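Tyrosine specific protein phosphatase (PDB 4AZ1) probably removes phosphate from phosphotyrosine residues of proteins, as a member of the classical protein tyrosine phosphatase family. Local coordinates at residues 22-27 with 279-284. Residues are numbered along the deposited sequence; the frame is centred on the assembly and turned at random.
Sequences QREFSL and VIYLTL
One side-chain hydrogen bond, from Tyr-281 to Glu-24, links 22-27 to 279-284. The phenol OH of Tyr-281 donates to OE1 of Glu-24 over 2.6 Å. OE1 accepts with its syn lone pair, on the side of the other carboxylate oxygen. It lies at the edge of the Tyr-281 ring, near the ring plane. The carboxylate is turned 39° from that plane, and the two side chains meet at about a right angle. Between 22-27 and 279-284 the backbones stay apart: the nearest CA atoms, those of Glu-24 and Tyr-281, are 11.7 Å from each other. Two long side chains therefore span the gap. Glu-24 has CG beside its backbone N (chi1 -78°) and runs extended beyond CG, which carries the carboxylate out to the phenol.

The tight side of the contact belongs to Tyr-281. This residue is buried, its ring stacks on Phe-9 and its side chain also touches Phe-7, both from the chain ahead of helix 14-30. The side of helix 14-30 is looser, and Glu-24 is partly exposed. Only 72 Å² of surface is buried between 22-27 and 279-284, both sides summed. Helix 274-288 belongs to the helical part of the protein tyrosine phosphatase fold, and the N-terminal helix 14-30 lies against it, with Phe-25 packed on Met-274 and Tyr-277.

More polar groups converge here. OE1 of Glu-24 also bonds the OH of Tyr-277, while Arg-20 forms a salt bridge to OE2 of Glu-24 and a hydrogen bond to the OH of Tyr-281. Two phenols and a guanidinium group thus share one carboxylate, which would be expected to keep Glu-24 ionised. Between these two segments the link is polar and directional.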
loop_
_atom_site.group_PDB
_atom_site.type_symbol
_atom_site.label_atom_id
_atom_site.label_comp_id
_atom_site.label_asym_id
_atom_site.label_seq_id
_atom_site.Cartn_x
_atom_site.Cartn_y
_atom_site.Cartn_z
ATOM N N GLN A 22 -28.137 4.297 -27.661
ATOM C CA GLN A 22 -27.756 5.679 -27.372
ATOM C C GLN A 22 -28.846 6.398 -26.564
ATOM O O GLN A 22 -28.552 7.060 -25.564
ATOM C CB GLN A 22 -27.427 6.446 -28.659
ATOM C CG GLN A 22 -27.031 7.912 -28.420
ATOM C CD GLN A 22 -25.733 8.074 -27.601
ATOM O OE1 GLN A 22 -24.627 7.960 -28.140
ATOM N NE2 GLN A 22 -25.873 8.349 -26.299
ATOM N N ARG A 23 -30.103 6.235 -26.978
ATOM C CA ARG A 23 -31.236 6.864 -26.293
ATOM C C ARG A 23 -31.348 6.419 -24.825
ATOM O O ARG A 23 -31.541 7.245 -23.934
ATOM C CB ARG A 23 -32.523 6.528 -27.037
ATOM C CG ARG A 23 -33.739 7.297 -26.566
ATOM C CD ARG A 23 -34.976 6.862 -27.350
ATOM N NE ARG A 23 -35.320 5.474 -27.053
ATOM C CZ ARG A 23 -35.372 4.501 -27.959
ATOM N NH1 ARG A 23 -35.116 4.761 -29.244
ATOM N NH2 ARG A 23 -35.694 3.267 -27.577
ATOM N N GLU A 24 -31.223 5.116 -24.576
ATOM C CA GLU A 24 -31.295 4.599 -23.213
ATOM C C GLU A 24 -30.132 5.086 -22.357
ATOM O O GLU A 24 -30.318 5.448 -21.195
ATOM C CB GLU A 24 -31.304 3.064 -23.213
ATOM C CG GLU A 24 -32.661 2.456 -23.571
ATOM C CD GLU A 24 -32.594 0.933 -23.653
ATOM O OE1 GLU A 24 -31.537 0.339 -23.296
ATOM O OE2 GLU A 24 -33.605 0.330 -24.064
ATOM N N PHE A 25 -28.926 5.077 -22.919
ATOM C CA PHE A 25 -27.787 5.535 -22.142
ATOM C C PHE A 25 -27.921 7.020 -21.764
ATOM O O PHE A 25 -27.608 7.402 -20.633
ATOM C CB PHE A 25 -26.471 5.271 -22.869
ATOM C CG PHE A 25 -25.266 5.636 -22.063
ATOM C CD1 PHE A 25 -24.825 4.808 -21.036
ATOM C CD2 PHE A 25 -24.582 6.824 -22.311
ATOM C CE1 PHE A 25 -23.708 5.147 -20.274
ATOM C CE2 PHE A 25 -23.455 7.165 -21.555
ATOM C CZ PHE A 25 -23.030 6.325 -20.534
ATOM N N SER A 26 -28.394 7.847 -22.697
ATOM C CA SER A 26 -28.611 9.256 -22.402
ATOM C C SER A 26 -29.659 9.438 -21.309
ATOM O O SER A 26 -29.510 10.281 -20.426
ATOM C CB SER A 26 -29.020 10.023 -23.663
ATOM O OG SER A 26 -27.942 10.062 -24.583
ATOM N N LEU A 27 -30.710 8.632 -21.360
ATOM C CA LEU A 27 -31.735 8.665 -20.325
ATOM C C LEU A 27 -31.157 8.289 -18.957
ATOM O O LEU A 27 -31.516 8.886 -17.938
ATOM C CB LEU A 27 -32.901 7.755 -20.717
ATOM C CG LEU A 27 -34.096 7.640 -19.778
ATOM C CD1 LEU A 27 -34.803 8.992 -19.638
ATOM C CD2 LEU A 27 -35.056 6.575 -20.302
ATOM N N VAL A 279 -22.063 -2.858 -24.775
ATOM C CA VAL A 279 -21.476 -4.199 -24.620
ATOM C C VAL A 279 -22.429 -5.183 -23.902
ATOM O O VAL A 279 -22.461 -6.369 -24.239
ATOM C CB VAL A 279 -20.060 -4.162 -23.960
ATOM C CG1 VAL A 279 -19.515 -5.589 -23.734
ATOM C CG2 VAL A 279 -19.080 -3.395 -24.839
ATOM N N ILE A 280 -23.235 -4.700 -22.955
ATOM C CA ILE A 280 -24.169 -5.612 -22.296
ATOM C C ILE A 280 -25.166 -6.191 -23.310
ATOM O O ILE A 280 -25.402 -7.394 -23.307
ATOM C CB ILE A 280 -24.910 -4.983 -21.095
ATOM C CG1 ILE A 280 -23.911 -4.384 -20.101
ATOM C CG2 ILE A 280 -25.807 -6.036 -20.393
ATOM C CD1 ILE A 280 -24.554 -3.445 -19.089
ATOM N N TYR A 281 -25.722 -5.363 -24.192
ATOM C CA TYR A 281 -26.580 -5.893 -25.259
ATOM C C TYR A 281 -25.836 -6.879 -26.167
ATOM O O TYR A 281 -26.405 -7.888 -26.594
ATOM C CB TYR A 281 -27.178 -4.768 -26.111
ATOM C CG TYR A 281 -28.396 -4.097 -25.508
ATOM C CD1 TYR A 281 -29.658 -4.639 -25.672
ATOM C CD2 TYR A 281 -28.281 -2.908 -24.789
ATOM C CE1 TYR A 281 -30.786 -4.025 -25.122
ATOM C CE2 TYR A 281 -29.389 -2.292 -24.241
ATOM C CZ TYR A 281 -30.646 -2.854 -24.418
ATOM O OH TYR A 281 -31.764 -2.235 -23.874
ATOM N N LEU A 282 -24.583 -6.563 -26.492
ATOM C CA LEU A 282 -23.773 -7.421 -27.362
ATOM C C LEU A 282 -23.536 -8.802 -26.749
ATOM O O LEU A 282 -23.561 -9.810 -27.453
ATOM C CB LEU A 282 -22.416 -6.769 -27.659
ATOM C CG LEU A 282 -22.519 -5.448 -28.411
ATOM C CD1 LEU A 282 -21.132 -4.838 -28.676
ATOM C CD2 LEU A 282 -23.293 -5.646 -29.699
ATOM N N THR A 283 -23.291 -8.851 -25.443
ATOM C CA THR A 283 -23.091 -10.156 -24.809
ATOM C C THR A 283 -24.389 -10.966 -24.845
ATOM O O THR A 283 -24.358 -12.186 -24.997
ATOM C CB THR A 283 -22.553 -10.057 -23.352
ATOM O OG1 THR A 283 -23.605 -9.661 -22.463
ATOM C CG2 THR A 283 -21.431 -9.060 -23.266
ATOM N N LEU A 284 -25.531 -10.289 -24.715
ATOM C CA LEU A 284 -26.811 -10.997 -24.745
ATOM C C LEU A 284 -27.013 -11.573 -26.134
ATOM O O LEU A 284 -27.366 -12.747 -26.292
ATOM C CB LEU A 284 -27.978 -10.072 -24.377
ATOM C CG LEU A 284 -28.138 -9.750 -22.885
ATOM C CD1 LEU A 284 -29.196 -8.685 -22.687
ATOM C CD2 LEU A 284 -28.495 -11.007 -22.060
#